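Alcohol dehydrogenase superfamily protein (Novosphingobium aromaticivorans, PDB 3GAZ) probably works as an NADP-dependent oxidoreductase of the medium-chain alcohol dehydrogenase superfamily, though its substrate is not established. Local coordinates at residues E15-F20 against I51-A56; S42-L47 against S313-V318. All blocks are in the same frame, centred on the assembly; numbering follows the deposited sequence.

Both contacts lie in the GroES-like catalytic half of the subunit, on the same side of the chain's centre, with their own centres about 13 Å apart. They share helix 46-52: interaction 2 holds the segment that runs into its start, interaction 1 the segment that leaves its end. Along the chain the order is 15-20, 42-47, 51-56, 313-318, and so the two contacts cross. They also touch, F20 CZ lying 3.7 Å from Y315 CD2. The helix is thereby tied to the hairpin of strands 7-13 and 20-26 and to helix 311-319, which comes after the six-stranded parallel sheet in the chain, bringing early and late parts of the chain together.

Interaction 1 of 2, residues E15-F20 against I51-A56; sequences EANGPF and IRAGEA
The carbonyl oxygen of G18 is gripped side-on by the guanidinium of R52, which spends two nitrogens on this one atom. NE reaches G18 O at 2.9 Å, almost in line with the carbonyl, while NH2 comes to G18 O at 3.2 Å from above the carbonyl plane. The oxygen itself sits in the guanidinium plane. R52 gets there by stretching out fully from the helix end, with CG anti to the backbone N (chi1 178°). F20 CE2 lies over one face of the guanidinium, toward its rim, 3.6 Å from R52 CZ, with the ring plane tilted 41° from it, and V13 packs nearby. With an alanine here in place of R52, G18 O would probably lose both donors and a gap would open beside the F20 ring.

The backbone adds a nearly straight bond, N17 N to R52 O at 2.8 Å, and A16 CA leans on the same oxygen in a CA-H...O contact. Beyond it N17 folds back over A53: OD1 lies 3.3 Å from A53 CB, and a water bridges ND2 to A53 O. G54, with positive phi, ends the helix in a Schellman motif, and a type II turn from E15 to G18 faces it. A beta-hairpin loop thus closes over a helix C-terminus, a surface contact within the catalytic domain of the medium-chain dehydrogenase fold.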
# COMPACT_ATOMS: atom_id res chain seq x y z
N GLU A 15 15.16 -0.72 7.39
CA GLU A 15 14.49 -0.98 8.65
C GLU A 15 14.25 0.32 9.41
O GLU A 15 14.83 1.35 9.09
CB GLU A 15 15.31 -1.94 9.52
CG GLU A 15 16.71 -1.45 9.90
CD GLU A 15 17.75 -1.72 8.83
OE1 GLU A 15 17.77 -2.85 8.30
OE2 GLU A 15 18.55 -0.80 8.53
N ALA A 16 13.39 0.25 10.42
CA ALA A 16 13.07 1.42 11.23
C ALA A 16 14.33 2.16 11.66
O ALA A 16 15.27 1.56 12.18
CB ALA A 16 12.27 1.00 12.46
N ASN A 17 14.33 3.47 11.43
CA ASN A 17 15.45 4.34 11.79
C ASN A 17 16.75 4.01 11.09
O ASN A 17 17.80 4.53 11.45
CB ASN A 17 15.67 4.31 13.31
CG ASN A 17 14.45 4.80 14.07
OD1 ASN A 17 13.94 5.88 13.80
ND2 ASN A 17 13.99 3.99 15.02
N GLY A 18 16.69 3.14 10.09
CA GLY A 18 17.88 2.77 9.36
C GLY A 18 18.34 3.88 8.43
O GLY A 18 17.60 4.83 8.17
N PRO A 19 19.57 3.78 7.90
CA PRO A 19 20.09 4.80 6.99
C PRO A 19 19.46 4.69 5.60
O PRO A 19 18.86 3.68 5.26
CB PRO A 19 21.58 4.49 6.95
CG PRO A 19 21.60 2.99 7.09
CD PRO A 19 20.60 2.77 8.20
N PHE A 20 19.59 5.75 4.82
CA PHE A 20 19.08 5.74 3.46
C PHE A 20 20.15 5.02 2.65
O PHE A 20 21.24 5.55 2.42
CB PHE A 20 18.88 7.18 2.97
CG PHE A 20 17.66 7.84 3.55
CD1 PHE A 20 16.40 7.57 3.03
CD2 PHE A 20 17.77 8.68 4.65
CE1 PHE A 20 15.26 8.13 3.60
CE2 PHE A 20 16.64 9.25 5.23
CZ PHE A 20 15.38 8.97 4.71
N ILE A 51 7.74 7.95 8.80
CA ILE A 51 7.68 6.65 8.15
C ILE A 51 9.02 5.92 8.30
O ILE A 51 9.07 4.71 8.51
CB ILE A 51 7.34 6.79 6.64
CG1 ILE A 51 5.88 7.24 6.48
CG2 ILE A 51 7.56 5.46 5.92
CD1 ILE A 51 5.53 7.69 5.07
N ARG A 52 10.12 6.67 8.19
CA ARG A 52 11.46 6.10 8.33
C ARG A 52 11.62 5.49 9.71
O ARG A 52 12.25 4.44 9.88
CB ARG A 52 12.51 7.19 8.13
CG ARG A 52 13.94 6.71 8.29
CD ARG A 52 14.90 7.89 8.29
NE ARG A 52 16.30 7.47 8.34
CZ ARG A 52 17.32 8.28 8.59
NH1 ARG A 52 17.10 9.57 8.82
NH2 ARG A 52 18.56 7.81 8.60
N ALA A 53 11.05 6.15 10.71
CA ALA A 53 11.13 5.68 12.09
C ALA A 53 10.12 4.57 12.36
O ALA A 53 10.09 4.00 13.45
CB ALA A 53 10.89 6.85 13.05
N GLY A 54 9.31 4.25 11.36
CA GLY A 54 8.31 3.20 11.51
C GLY A 54 7.22 3.58 12.48
O GLY A 54 6.66 2.71 13.16
N GLU A 55 6.90 4.87 12.55
CA GLU A 55 5.87 5.34 13.46
C GLU A 55 4.79 6.14 12.75
O GLU A 55 4.24 7.08 13.31
CB GLU A 55 6.50 6.19 14.57
CG GLU A 55 7.59 5.46 15.34
CD GLU A 55 8.26 6.34 16.38
OE1 GLU A 55 8.58 7.51 16.06
OE2 GLU A 55 8.47 5.86 17.51
N ALA A 56 4.50 5.76 11.51
CA ALA A 56 3.48 6.44 10.71
C ALA A 56 2.45 5.44 10.18
O ALA A 56 2.38 5.18 8.98
CB ALA A 56 4.14 7.17 9.55
O HOH W 1 11.27 4.56 16.14

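Interaction 2 of 2, residues S42-L47 against S313-V318; sequences SGTNPL and SAYDAV
Van der Waals packing carries most of this contact, with T44 meeting Y315 and V318 together. T44 CB lies 3.5 Å from Y315 CE1, and T44 CG2 reaches the phenol end of the ring, 3.7 Å from CZ. The two side chains approach from opposite directions. On the other branch, T44 OG1 comes within 3.1 Å of V318 CG2, a close approach of a hydroxyl to a methyl. With chi1 at 70°, OG1 stands between the backbone N and the carbonyl carbon; its hydrogen-bond partner is I331 O. V318 uses its second methyl on the proline: CG1 lies 4.1 Å from P46 CG, the side chains crossing at about a right angle. N45 O sits at the rim of the Y315 ring, near its plane, 3.7 Å from CE1.

Polar links run through the phenol oxygen. Y315 OH hydrogen-bonds D48 and H105, and it also accepts from a water at 3.2 Å. That water lies 2.9 Å from S42 OG and makes a weak bond to G43 O, joining the tyrosine to the end of strand 41-43. D48 also accepts from N45 N, so one carboxylate oxygen serves both segments at the first turn of the helix. Helix 311-319 is in this way packed against a buried strand-to-helix connection of the GroES-like domain, with the side chain of P46 about 4 Å from a bound calcium ion.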
# COMPACT_ATOMS: atom_id res chain seq x y z
N SER A 42 13.36 15.60 -5.82
CA SER A 42 12.45 14.91 -4.92
C SER A 42 12.14 15.84 -3.74
O SER A 42 13.06 16.29 -3.04
CB SER A 42 13.11 13.61 -4.42
OG SER A 42 12.29 12.91 -3.49
N GLY A 43 10.87 16.14 -3.53
CA GLY A 43 10.48 17.02 -2.44
C GLY A 43 10.26 16.26 -1.15
O GLY A 43 9.54 15.27 -1.13
N THR A 44 10.89 16.72 -0.07
CA THR A 44 10.75 16.06 1.22
C THR A 44 9.56 16.57 2.02
O THR A 44 9.01 17.63 1.74
CB THR A 44 12.01 16.25 2.11
OG1 THR A 44 12.10 17.62 2.53
CG2 THR A 44 13.28 15.88 1.34
N ASN A 45 9.16 15.79 3.02
CA ASN A 45 8.07 16.17 3.90
C ASN A 45 8.30 15.49 5.24
O ASN A 45 8.83 14.38 5.31
CB ASN A 45 6.71 15.73 3.33
CG ASN A 45 6.29 16.56 2.11
OD1 ASN A 45 6.34 16.08 0.97
ND2 ASN A 45 5.87 17.79 2.35
N PRO A 46 7.93 16.17 6.34
CA PRO A 46 8.10 15.61 7.68
C PRO A 46 7.59 14.18 7.82
O PRO A 46 8.22 13.36 8.49
CB PRO A 46 7.33 16.59 8.56
CG PRO A 46 7.51 17.89 7.85
CD PRO A 46 7.29 17.49 6.40
N LEU A 47 6.46 13.87 7.19
CA LEU A 47 5.89 12.52 7.28
C LEU A 47 6.89 11.43 6.88
O LEU A 47 6.89 10.35 7.46
CB LEU A 47 4.63 12.40 6.42
CG LEU A 47 3.89 11.06 6.55
CD1 LEU A 47 3.38 10.90 7.98
CD2 LEU A 47 2.72 11.01 5.56
N SER A 313 21.01 13.75 5.59
CA SER A 313 21.30 15.13 5.97
C SER A 313 20.13 16.03 5.60
O SER A 313 19.83 16.99 6.30
CB SER A 313 22.57 15.63 5.27
OG SER A 313 23.71 14.91 5.69
N ALA A 314 19.47 15.72 4.49
CA ALA A 314 18.33 16.52 4.05
C ALA A 314 17.24 16.51 5.12
O ALA A 314 16.67 17.56 5.44
CB ALA A 314 17.79 16.00 2.73
N TYR A 315 16.94 15.34 5.67
CA TYR A 315 15.90 15.26 6.69
C TYR A 315 16.34 15.83 8.03
O TYR A 315 15.50 16.26 8.82
CB TYR A 315 15.40 13.82 6.84
CG TYR A 315 14.46 13.44 5.72
CD1 TYR A 315 13.18 13.99 5.65
CD2 TYR A 315 14.89 12.64 4.67
CE1 TYR A 315 12.35 13.74 4.55
CE2 TYR A 315 14.07 12.38 3.57
CZ TYR A 315 12.80 12.93 3.52
OH TYR A 315 12.01 12.70 2.42
N ASP A 316 17.64 15.84 8.31
CA ASP A 316 18.11 16.43 9.56
C ASP A 316 17.72 17.90 9.48
O ASP A 316 17.41 18.53 10.49
CB ASP A 316 19.63 16.34 9.70
CG ASP A 316 20.10 14.96 10.08
OD1 ASP A 316 19.39 14.27 10.83
OD2 ASP A 316 21.20 14.57 9.62
N ALA A 317 17.74 18.43 8.26
CA ALA A 317 17.39 19.82 8.02
C ALA A 317 15.88 20.02 8.12
O ALA A 317 15.40 20.99 8.70
CB ALA A 317 17.90 20.25 6.64
N VAL A 318 15.13 19.09 7.54
CA VAL A 318 13.67 19.16 7.59
C VAL A 318 13.19 19.21 9.04
O VAL A 318 12.25 19.92 9.38
CB VAL A 318 13.02 17.94 6.91
CG1 VAL A 318 11.52 17.93 7.18
CG2 VAL A 318 13.28 17.98 5.42
O HOH W 2 11.60 13.35 -0.71